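Local coordinates for protein glycogen synthase (Cyanobacterium sp. CLg1, PDB 6GNF) that belongs to the starch and bacterial glycogen synthases, two-domain glycosyltransferase-family proteins, and is modelled here with adenosine-5'-diphosphate and a glycan bound, at residues G122-I130 / P237-P245; L224-A234 / P249-A260. All coordinates share one frame; numbering follows the deposited sequence. Where two conformers were deposited one is given.

Interaction 1 (G122-I130 / P237-P245). With BGC (beta-D-glucopyranose), chain D.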
loop_
_atom_site.group_PDB
_atom_site.type_symbol
_atom_site.label_atom_id
_atom_site.label_comp_id
_atom_site.label_asym_id
_atom_site.label_seq_id
_atom_site.Cartn_x
_atom_site.Cartn_y
_atom_site.Cartn_z
ATOM N N GLY A 122 -12.472 0.089 -9.452
ATOM C CA GLY A 122 -13.833 -0.342 -9.774
ATOM C C GLY A 122 -14.893 0.559 -9.159
ATOM O O GLY A 122 -14.571 1.452 -8.382
ATOM N N PRO A 123 -16.170 0.335 -9.506
ATOM C CA PRO A 123 -17.264 1.175 -8.997
ATOM C C PRO A 123 -17.609 0.935 -7.511
ATOM O O PRO A 123 -17.756 1.896 -6.755
ATOM C CB PRO A 123 -18.444 0.810 -9.912
ATOM C CG PRO A 123 -18.148 -0.562 -10.412
ATOM C CD PRO A 123 -16.652 -0.729 -10.410
ATOM N N LYS A 124 -17.729 -0.332 -7.118
ATOM C CA LYS A 124 -18.042 -0.722 -5.733
ATOM C C LYS A 124 -16.750 -0.964 -4.932
ATOM O O LYS A 124 -15.655 -0.701 -5.433
ATOM C CB LYS A 124 -18.922 -1.986 -5.726
ATOM C CG LYS A 124 -20.412 -1.745 -5.564
ATOM C CD LYS A 124 -21.125 -3.064 -5.300
ATOM C CE LYS A 124 -22.614 -2.868 -5.082
ATOM N NZ LYS A 124 -23.284 -2.327 -6.296
ATOM N N ASP A 125 -16.892 -1.464 -3.701
ATOM C CA ASP A 125 -15.757 -1.744 -2.807
ATOM C C ASP A 125 -14.811 -2.841 -3.332
ATOM O O ASP A 125 -13.643 -2.572 -3.632
ATOM C CB ASP A 125 -16.270 -2.116 -1.406
ATOM C CG ASP A 125 -15.144 -2.308 -0.392
ATOM O OD1 ASP A 125 -14.360 -1.359 -0.179
ATOM O OD2 ASP A 125 -15.042 -3.414 0.183
ATOM N N SER A 126 -15.306 -4.075 -3.425
ATOM C CA SER A 126 -14.489 -5.201 -3.899
ATOM C C SER A 126 -14.595 -5.414 -5.407
ATOM O O SER A 126 -13.781 -6.131 -5.991
ATOM C CB SER A 126 -14.884 -6.491 -3.181
ATOM O OG SER A 126 -14.429 -6.467 -1.844
ATOM N N VAL A 127 -15.590 -4.788 -6.036
ATOM C CA VAL A 127 -15.860 -4.993 -7.456
ATOM C C VAL A 127 -14.823 -4.260 -8.313
ATOM O O VAL A 127 -14.436 -3.129 -8.005
ATOM C CB VAL A 127 -17.283 -4.527 -7.835
ATOM C CG1 VAL A 127 -17.577 -4.824 -9.298
ATOM C CG2 VAL A 127 -18.318 -5.196 -6.936
ATOM N N ASP A 128 -14.384 -4.918 -9.387
ATOM C CA ASP A 128 -13.446 -4.330 -10.343
ATOM C C ASP A 128 -14.152 -3.946 -11.647
ATOM O O ASP A 128 -15.137 -4.578 -12.035
ATOM C CB ASP A 128 -12.322 -5.325 -10.666
ATOM C CG ASP A 128 -11.403 -5.593 -9.482
ATOM O OD1 ASP A 128 -11.044 -4.648 -8.743
ATOM O OD2 ASP A 128 -11.019 -6.769 -9.307
ATOM N N TYR A 129 -13.621 -2.934 -12.336
ATOM C CA TYR A 129 -14.056 -2.629 -13.697
ATOM C C TYR A 129 -13.787 -3.849 -14.576
ATOM O O TYR A 129 -12.748 -4.502 -14.438
ATOM C CB TYR A 129 -13.307 -1.414 -14.269
ATOM C CG TYR A 129 -13.592 -0.099 -13.575
ATOM C CD1 TYR A 129 -14.890 0.411 -13.512
ATOM C CD2 TYR A 129 -12.563 0.646 -12.994
ATOM C CE1 TYR A 129 -15.159 1.613 -12.880
ATOM C CE2 TYR A 129 -12.821 1.853 -12.360
ATOM C CZ TYR A 129 -14.126 2.332 -12.309
ATOM O OH TYR A 129 -14.436 3.518 -11.687
ATOM N N ILE A 130 -14.720 -4.164 -15.472
ATOM C CA ILE A 130 -14.529 -5.281 -16.408
ATOM C C ILE A 130 -13.230 -5.123 -17.214
ATOM O O ILE A 130 -12.527 -6.095 -17.472
ATOM C CB ILE A 130 -15.743 -5.471 -17.366
ATOM C CG1 ILE A 130 -15.987 -4.236 -18.253
ATOM C CG2 ILE A 130 -17.003 -5.811 -16.575
ATOM C CD1 ILE A 130 -15.422 -4.347 -19.659
ATOM N N PRO A 237 -16.006 -12.989 -11.084
ATOM C CA PRO A 237 -16.035 -12.912 -12.550
ATOM C C PRO A 237 -16.142 -11.469 -13.060
ATOM O O PRO A 237 -16.703 -10.609 -12.379
ATOM C CB PRO A 237 -17.273 -13.738 -12.929
ATOM C CG PRO A 237 -18.148 -13.714 -11.719
ATOM C CD PRO A 237 -17.278 -13.475 -10.515
ATOM N N LEU A 238 -15.598 -11.216 -14.247
ATOM C CA LEU A 238 -15.609 -9.878 -14.843
ATOM C C LEU A 238 -17.015 -9.485 -15.351
ATOM O O LEU A 238 -17.266 -9.482 -16.561
ATOM C CB LEU A 238 -14.591 -9.815 -15.995
ATOM C CG LEU A 238 -13.132 -10.163 -15.672
ATOM C CD1 LEU A 238 -12.313 -10.311 -16.947
ATOM C CD2 LEU A 238 -12.521 -9.114 -14.754
ATOM N N ASP A 239 -17.925 -9.167 -14.425
ATOM C CA ASP A 239 -19.263 -8.647 -14.773
ATOM C C ASP A 239 -19.616 -7.306 -14.094
ATOM O O ASP A 239 -20.743 -6.821 -14.210
ATOM C CB ASP A 239 -20.354 -9.702 -14.493
ATOM C CG ASP A 239 -20.507 -10.042 -13.008
ATOM O OD1 ASP A 239 -20.162 -9.221 -12.133
ATOM O OD2 ASP A 239 -21.005 -11.150 -12.719
ATOM N N GLU A 240 -18.643 -6.728 -13.390
ATOM C CA GLU A 240 -18.772 -5.418 -12.733
ATOM C C GLU A 240 -19.894 -5.324 -11.683
ATOM O O GLU A 240 -20.448 -4.248 -11.460
ATOM C CB GLU A 240 -18.896 -4.293 -13.782
ATOM C CG GLU A 240 -17.973 -3.107 -13.517
ATOM C CD GLU A 240 -17.919 -2.117 -14.668
ATOM O OE1 GLU A 240 -16.863 -2.029 -15.335
ATOM O OE2 GLU A 240 -18.933 -1.425 -14.905
ATOM N N LYS A 241 -20.214 -6.439 -11.030
ATOM C CA LYS A 241 -21.083 -6.408 -9.843
ATOM C C LYS A 241 -20.830 -7.570 -8.877
ATOM O O LYS A 241 -20.648 -7.334 -7.682
ATOM C CB LYS A 241 -22.573 -6.322 -10.223
ATOM C CG LYS A 241 -23.112 -7.459 -11.071
ATOM C CD LYS A 241 -24.592 -7.256 -11.360
ATOM C CE LYS A 241 -25.134 -8.334 -12.287
ATOM N NZ LYS A 241 -24.451 -8.335 -13.612
ATOM N N THR A 242 -20.795 -8.801 -9.391
ATOM C CA THR A 242 -20.613 -9.996 -8.558
ATOM C C THR A 242 -19.416 -9.861 -7.619
ATOM O O THR A 242 -18.301 -9.566 -8.051
ATOM C CB THR A 242 -20.438 -11.268 -9.410
ATOM O OG1 THR A 242 -21.587 -11.444 -10.244
ATOM C CG2 THR A 242 -20.272 -12.503 -8.522
ATOM N N THR A 243 -19.669 -10.081 -6.330
ATOM C CA THR A 243 -18.662 -9.911 -5.288
ATOM C C THR A 243 -18.113 -11.255 -4.763
ATOM O O THR A 243 -17.079 -11.272 -4.091
ATOM C CB THR A 243 -19.226 -9.050 -4.128
ATOM O OG1 THR A 243 -18.145 -8.424 -3.423
ATOM C CG2 THR A 243 -20.102 -9.884 -3.160
ATOM N N GLU A 244 -18.792 -12.362 -5.091
ATOM C CA GLU A 244 -18.397 -13.700 -4.639
ATOM C C GLU A 244 -17.252 -14.262 -5.503
ATOM O O GLU A 244 -17.447 -14.516 -6.699
ATOM C CB GLU A 244 -19.602 -14.656 -4.685
ATOM C CG GLU A 244 -20.795 -14.226 -3.836
ATOM C CD GLU A 244 -21.792 -13.362 -4.593
ATOM O OE1 GLU A 244 -22.332 -12.409 -3.994
ATOM O OE2 GLU A 244 -22.034 -13.631 -5.787
ATOM N N PRO A 245 -16.041 -14.459 -4.906
ATOM C CA PRO A 245 -14.942 -15.045 -5.701
ATOM C C PRO A 245 -15.211 -16.488 -6.127
ATOM O O PRO A 245 -15.923 -17.210 -5.429
ATOM C CB PRO A 245 -13.735 -14.989 -4.744
ATOM C CG PRO A 245 -14.082 -13.956 -3.727
ATOM C CD PRO A 245 -15.570 -14.074 -3.557
HETATM C C2 BGC D . -10.512 -7.396 -6.196
HETATM C C3 BGC D . -9.233 -6.556 -6.230
HETATM C C4 BGC D . -9.348 -5.444 -5.182
HETATM C C5 BGC D . -9.821 -5.946 -3.808
HETATM C C6 BGC D . -10.279 -4.779 -2.943
HETATM C C1 BGC D . -10.656 -7.966 -4.781
HETATM O O1 BGC D . -11.737 -8.902 -4.713
HETATM O O2 BGC D . -10.493 -8.449 -7.169
HETATM O O3 BGC D . -8.979 -6.006 -7.537
HETATM O O4 BGC D . -8.067 -4.835 -5.015
HETATM O O5 BGC D . -10.899 -6.885 -3.880
HETATM O O6 BGC D . -9.817 -5.016 -1.617
#
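Glu240 reaches across to the backbone of Tyr129 and Ile130 and makes the one hydrogen bond between loops 122-130 and 237-245. Ile130 N donates to Glu240 OE1 over 3.0 Å with an N-H...O angle of 160°, meeting the oxygen on its anti side, slightly out of the carboxylate plane. The same oxygen lies at the edge of the Tyr129 ring, 3.6 Å from Tyr129 CD1, with ring and carboxylate planes 81° apart. Tyr129 OH itself bonds to Lys119 O.

Close packing makes up the rest. Val127 lies against the backbone of Glu240 and Lys241: CG1, anti to its own N (chi1 -177°), comes 3.4 Å from Glu240 C, while CG2 sits 3.2 Å from Lys241 O. Ile130 CG2 makes an apolar contact with Glu240 CB at 3.7 Å.

Within 237-245, Asp239 OD1 accepts from the N of Lys241 and of Thr242, an Asx turn and Asx motif that hold the turn through Glu240 and Lys241. Asp128 holds the glucose: BGC O2 donates to Asp128 OD2 at 2.8 Å.

The loop thus touches the sugar through Asp128 and Ser126 while Val127, Ile130 and Ser126 itself lie against 237-245, consistent with the packing helping to hold these glycan-pocket residues in place.

Interaction 2 (L224-A234 / P249-A260)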
loop_
_atom_site.group_PDB
_atom_site.type_symbol
_atom_site.label_atom_id
_atom_site.label_comp_id
_atom_site.label_asym_id
_atom_site.label_seq_id
_atom_site.Cartn_x
_atom_site.Cartn_y
_atom_site.Cartn_z
ATOM N N LEU A 224 3.306 -16.890 -23.214
ATOM C CA LEU A 224 2.133 -17.590 -22.717
ATOM C C LEU A 224 2.464 -18.455 -21.507
ATOM O O LEU A 224 1.715 -18.491 -20.530
ATOM C CB LEU A 224 1.545 -18.472 -23.810
ATOM C CG LEU A 224 0.080 -18.275 -24.155
ATOM C CD1 LEU A 224 -0.312 -19.324 -25.190
ATOM C CD2 LEU A 224 -0.796 -18.370 -22.918
ATOM N N SER A 225 3.587 -19.155 -21.587
ATOM C CA SER A 225 4.040 -19.986 -20.491
ATOM C C SER A 225 4.324 -19.191 -19.212
ATOM O O SER A 225 3.973 -19.635 -18.120
ATOM C CB SER A 225 5.279 -20.771 -20.911
ATOM O OG SER A 225 5.825 -21.454 -19.804
ATOM N N ASP A 226 4.958 -18.030 -19.348
ATOM C CA ASP A 226 5.238 -17.160 -18.203
ATOM C C ASP A 226 3.940 -16.666 -17.547
ATOM O O ASP A 226 3.850 -16.576 -16.329
ATOM C CB ASP A 226 6.070 -15.950 -18.625
ATOM C CG ASP A 226 7.505 -16.294 -18.972
ATOM O OD1 ASP A 226 8.018 -17.348 -18.552
ATOM O OD2 ASP A 226 8.130 -15.471 -19.679
ATOM N N LEU A 227 2.935 -16.373 -18.368
ATOM C CA LEU A 227 1.638 -15.904 -17.882
ATOM C C LEU A 227 0.772 -17.022 -17.296
ATOM O O LEU A 227 -0.173 -16.768 -16.560
ATOM C CB LEU A 227 0.867 -15.225 -19.015
ATOM C CG LEU A 227 1.370 -13.828 -19.380
ATOM C CD1 LEU A 227 0.995 -13.465 -20.807
ATOM C CD2 LEU A 227 0.821 -12.805 -18.401
ATOM N N SER A 228 1.084 -18.265 -17.632
ATOM C CA SER A 228 0.222 -19.387 -17.294
ATOM C C SER A 228 0.210 -19.711 -15.809
ATOM O O SER A 228 1.187 -19.472 -15.101
ATOM C CB SER A 228 0.636 -20.604 -18.107
ATOM O OG SER A 228 0.425 -20.318 -19.488
ATOM N N PHE A 229 -0.925 -20.220 -15.336
ATOM C CA PHE A 229 -1.140 -20.409 -13.910
ATOM C C PHE A 229 -2.310 -21.349 -13.635
ATOM O O PHE A 229 -3.327 -21.297 -14.324
ATOM C CB PHE A 229 -1.414 -19.058 -13.265
ATOM C CG PHE A 229 -1.366 -19.075 -11.772
ATOM C CD1 PHE A 229 -0.169 -19.278 -11.106
ATOM C CD2 PHE A 229 -2.515 -18.857 -11.028
ATOM C CE1 PHE A 229 -0.118 -19.276 -9.719
ATOM C CE2 PHE A 229 -2.471 -18.858 -9.648
ATOM C CZ PHE A 229 -1.270 -19.068 -8.992
ATOM N N ASN A 230 -2.154 -22.202 -12.629
ATOM C CA ASN A 230 -3.210 -23.123 -12.226
ATOM C C ASN A 230 -3.538 -22.982 -10.765
ATOM O O ASN A 230 -2.644 -23.041 -9.936
ATOM C CB ASN A 230 -2.796 -24.566 -12.480
ATOM C CG ASN A 230 -3.206 -25.040 -13.843
ATOM O OD1 ASN A 230 -2.603 -24.665 -14.846
ATOM N ND2 ASN A 230 -4.240 -25.871 -13.896
ATOM N N THR A 231 -4.824 -22.887 -10.450
ATOM C CA THR A 231 -5.261 -22.691 -9.073
ATOM C C THR A 231 -6.737 -23.009 -8.900
ATOM O O THR A 231 -7.459 -23.157 -9.890
ATOM C CB THR A 231 -5.025 -21.239 -8.620
ATOM O OG1 THR A 231 -5.423 -21.064 -7.256
ATOM C CG2 THR A 231 -5.810 -20.255 -9.490
ATOM N N GLN A 232 -7.170 -23.061 -7.642
ATOM C CA GLN A 232 -8.579 -23.240 -7.291
ATOM C C GLN A 232 -9.257 -21.917 -6.914
ATOM O O GLN A 232 -10.462 -21.887 -6.699
ATOM C CB GLN A 232 -8.699 -24.220 -6.130
ATOM C CG GLN A 232 -8.164 -25.603 -6.443
ATOM C CD GLN A 232 -8.359 -26.561 -5.281
ATOM O OE1 GLN A 232 -8.128 -26.201 -4.124
ATOM N NE2 GLN A 232 -8.815 -27.775 -5.579
ATOM N N PHE A 233 -8.495 -20.824 -6.892
ATOM C CA PHE A 233 -8.968 -19.550 -6.354
ATOM C C PHE A 233 -8.888 -18.402 -7.384
ATOM O O PHE A 233 -7.860 -17.724 -7.485
ATOM C CB PHE A 233 -8.167 -19.201 -5.089
ATOM C CG PHE A 233 -8.057 -20.337 -4.095
ATOM C CD1 PHE A 233 -9.176 -20.781 -3.389
ATOM C CD2 PHE A 233 -6.833 -20.961 -3.858
ATOM C CE1 PHE A 233 -9.072 -21.828 -2.483
ATOM C CE2 PHE A 233 -6.728 -22.004 -2.945
ATOM C CZ PHE A 233 -7.850 -22.436 -2.252
ATOM N N ALA A 234 -9.969 -18.191 -8.140
ATOM C CA ALA A 234 -10.051 -17.066 -9.084
ATOM C C ALA A 234 -10.708 -15.859 -8.414
ATOM O O ALA A 234 -11.458 -16.021 -7.448
ATOM C CB ALA A 234 -10.837 -17.465 -10.325
ATOM N N PRO A 249 -13.520 -26.905 -6.832
ATOM C CA PRO A 249 -12.937 -28.161 -6.355
ATOM C C PRO A 249 -11.703 -28.559 -7.178
ATOM O O PRO A 249 -10.764 -29.139 -6.632
ATOM C CB PRO A 249 -14.076 -29.179 -6.529
ATOM C CG PRO A 249 -14.975 -28.592 -7.560
ATOM C CD PRO A 249 -14.870 -27.104 -7.397
ATOM N N GLU A 250 -11.707 -28.230 -8.471
ATOM C CA GLU A 250 -10.589 -28.525 -9.371
ATOM C C GLU A 250 -9.694 -27.307 -9.537
ATOM O O GLU A 250 -10.165 -26.177 -9.400
ATOM C CB GLU A 250 -11.100 -28.937 -10.759
ATOM C CG GLU A 250 -12.269 -29.910 -10.760
ATOM C CD GLU A 250 -11.945 -31.232 -10.089
ATOM O OE1 GLU A 250 -12.798 -32.147 -10.143
ATOM O OE2 GLU A 250 -10.841 -31.362 -9.512
ATOM N N PRO A 251 -8.401 -27.525 -9.846
ATOM C CA PRO A 251 -7.550 -26.394 -10.210
ATOM C C PRO A 251 -7.715 -26.026 -11.692
ATOM O O PRO A 251 -7.505 -26.864 -12.562
ATOM C CB PRO A 251 -6.140 -26.904 -9.904
ATOM C CG PRO A 251 -6.232 -28.399 -10.002
ATOM C CD PRO A 251 -7.682 -28.807 -9.968
ATOM N N MET A 252 -8.095 -24.779 -11.959
ATOM C CA MET A 252 -8.419 -24.333 -13.308
ATOM C C MET A 252 -7.305 -23.452 -13.881
ATOM O O MET A 252 -6.550 -22.808 -13.148
ATOM C CB MET A 252 -9.757 -23.586 -13.316
ATOM C CG MET A 252 -9.733 -22.231 -12.615
ATOM S SD MET A 252 -11.392 -21.554 -12.288
ATOM C CE MET A 252 -11.551 -21.817 -10.526
ATOM N N TYR A 253 -7.238 -23.402 -15.205
ATOM C CA TYR A 253 -6.193 -22.667 -15.898
ATOM C C TYR A 253 -6.574 -21.201 -16.057
ATOM O O TYR A 253 -7.724 -20.892 -16.318
ATOM C CB TYR A 253 -5.932 -23.295 -17.262
ATOM C CG TYR A 253 -4.977 -22.488 -18.096
ATOM C CD1 TYR A 253 -3.623 -22.450 -17.790
ATOM C CD2 TYR A 253 -5.429 -21.728 -19.181
ATOM C CE1 TYR A 253 -2.742 -21.696 -18.551
ATOM C CE2 TYR A 253 -4.548 -20.964 -19.947
ATOM C CZ TYR A 253 -3.208 -20.955 -19.635
ATOM O OH TYR A 253 -2.319 -20.198 -20.377
ATOM N N MET A 254 -5.601 -20.308 -15.895
ATOM C CA MET A 254 -5.818 -18.870 -16.083
ATOM C C MET A 254 -4.488 -18.142 -16.290
ATOM O O MET A 254 -3.435 -18.783 -16.343
ATOM C CB MET A 254 -6.576 -18.276 -14.889
ATOM C CG MET A 254 -5.829 -18.317 -13.562
ATOM S SD MET A 254 -6.839 -17.914 -12.097
ATOM C CE MET A 254 -7.957 -19.305 -12.025
ATOM N N LEU A 255 -4.557 -16.818 -16.433
ATOM C CA LEU A 255 -3.374 -15.968 -16.509
ATOM C C LEU A 255 -3.053 -15.361 -15.151
ATOM O O LEU A 255 -3.934 -15.190 -14.318
ATOM C CB LEU A 255 -3.594 -14.831 -17.503
ATOM C CG LEU A 255 -4.153 -15.218 -18.871
ATOM C CD1 LEU A 255 -4.312 -13.979 -19.730
ATOM C CD2 LEU A 255 -3.272 -16.242 -19.575
ATOM N N ASN A 256 -1.786 -15.006 -14.960
ATOM C CA ASN A 256 -1.299 -14.380 -13.739
ATOM C C ASN A 256 -0.202 -13.397 -14.116
ATOM O O ASN A 256 0.932 -13.794 -14.379
ATOM C CB ASN A 256 -0.761 -15.445 -12.778
ATOM C CG ASN A 256 -0.405 -14.889 -11.411
ATOM O OD1 ASN A 256 0.277 -13.871 -11.291
ATOM N ND2 ASN A 256 -0.861 -15.559 -10.367
ATOM N N TRP A 257 -0.538 -12.106 -14.115
ATOM C CA TRP A 257 0.371 -11.060 -14.571
ATOM C C TRP A 257 1.607 -10.951 -13.692
ATOM O O TRP A 257 2.721 -10.790 -14.189
ATOM C CB TRP A 257 -0.326 -9.702 -14.565
ATOM C CG TRP A 257 -1.327 -9.459 -15.642
ATOM C CD1 TRP A 257 -1.911 -10.375 -16.459
ATOM C CD2 TRP A 257 -1.882 -8.191 -15.996
ATOM N NE1 TRP A 257 -2.788 -9.749 -17.321
ATOM C CE2 TRP A 257 -2.791 -8.407 -17.044
ATOM C CE3 TRP A 257 -1.697 -6.890 -15.521
ATOM C CZ2 TRP A 257 -3.508 -7.370 -17.633
ATOM C CZ3 TRP A 257 -2.420 -5.857 -16.107
ATOM C CH2 TRP A 257 -3.307 -6.104 -17.156
ATOM N N LEU A 258 1.413 -11.022 -12.378
ATOM C CA LEU A 258 2.511 -10.823 -11.443
ATOM C C LEU A 258 3.556 -11.914 -11.599
ATOM O O LEU A 258 4.743 -11.654 -11.455
ATOM C CB LEU A 258 2.007 -10.813 -10.003
ATOM C CG LEU A 258 3.055 -10.470 -8.944
ATOM C CD1 LEU A 258 3.640 -9.095 -9.194
ATOM C CD2 LEU A 258 2.421 -10.524 -7.568
ATOM N N LYS A 259 3.094 -13.139 -11.827
ATOM C CA LYS A 259 3.985 -14.259 -12.125
ATOM C C LYS A 259 4.862 -13.935 -13.329
ATOM O O LYS A 259 6.075 -14.062 -13.251
ATOM C CB LYS A 259 3.179 -15.522 -12.397
ATOM C CG LYS A 259 4.008 -16.719 -12.849
ATOM C CD LYS A 259 3.187 -17.996 -12.792
ATOM C CE LYS A 259 3.891 -19.169 -13.457
ATOM N NZ LYS A 259 3.971 -19.024 -14.937
ATOM N N ALA A 260 4.236 -13.505 -14.425
ATOM C CA ALA A 260 4.970 -13.133 -15.631
ATOM C C ALA A 260 5.955 -12.001 -15.358
ATOM O O ALA A 260 7.060 -11.991 -15.892
ATOM C CB ALA A 260 4.008 -12.738 -16.746
HETATM O O HOH W 1 5.632 -20.850 -15.844
#
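An antiparallel strand pair, 228-231 with 251-256, forms two of the three strands of a small sheet completed by strand 208-209. The short strand axes approach to 4.5 Å, with their N-to-C directions 156° apart, close to antiparallel. Thr231 and Met252 exchange backbone bonds in both directions, and Met254 N donates to Phe229 O. Asn256 N reaches Leu227 O at 2.9 Å, carrying the pairing to the end of helix 224-227.

On the face bearing Phe229, Thr231 and Met254, Asn256 ND2 lies 3.5 Å above the centre of the Phe229 ring, with amide and ring planes 66° apart; this nitrogen also hydrogen-bonds to Gln206 OE1. Asn256 OD1 caps helix 257-264 by accepting from Lys259 N. Met254, bent at its last torsion, brings CE to 3.8 Å from Ala234 CB. On the other face, Tyr253 OH donates to Ser228 OG at 2.9 Å, and Ser228 CB meets the tyrosine ring at its edge.

Lys259 turns at its last torsion (chi4 -70°), so that NZ donates hydrogen bonds to Asp226 O and Ser228 O, each 2.8 Å. The former oxygen is approached from above its carbonyl plane, the latter within it. A water accepts from NZ and donates to Ser225 O.

The ammonium group thus gathers carbonyls where helix 224-227 passes into strand 228-231, and its charge probably offsets their partial negative charge.

Both interactions lie within the starch synthase catalytic domain, and their segments alternate along the chain: 237-245 falls between the two strands of interaction 2. The centres are 19 Å apart, yet the two touch where Pro245 CB lies 3.7 Å from Ala234 O, next to the backbone pairing of Ala234 with Ile246. Interaction 1 is a surface contact of two loops, burying 478 Å², both sides summed, through side-chain packing and one carboxylate-to-backbone bond. Interaction 2 is partly buried, buries 1052 Å² on the same count, and relies on sheet pairing and helix-end bonds. Ser126 and Asp128 place interaction 1 in the glycan pocket, whereas Ala234 stays about 10 Å from the glucose, measured from its side chain.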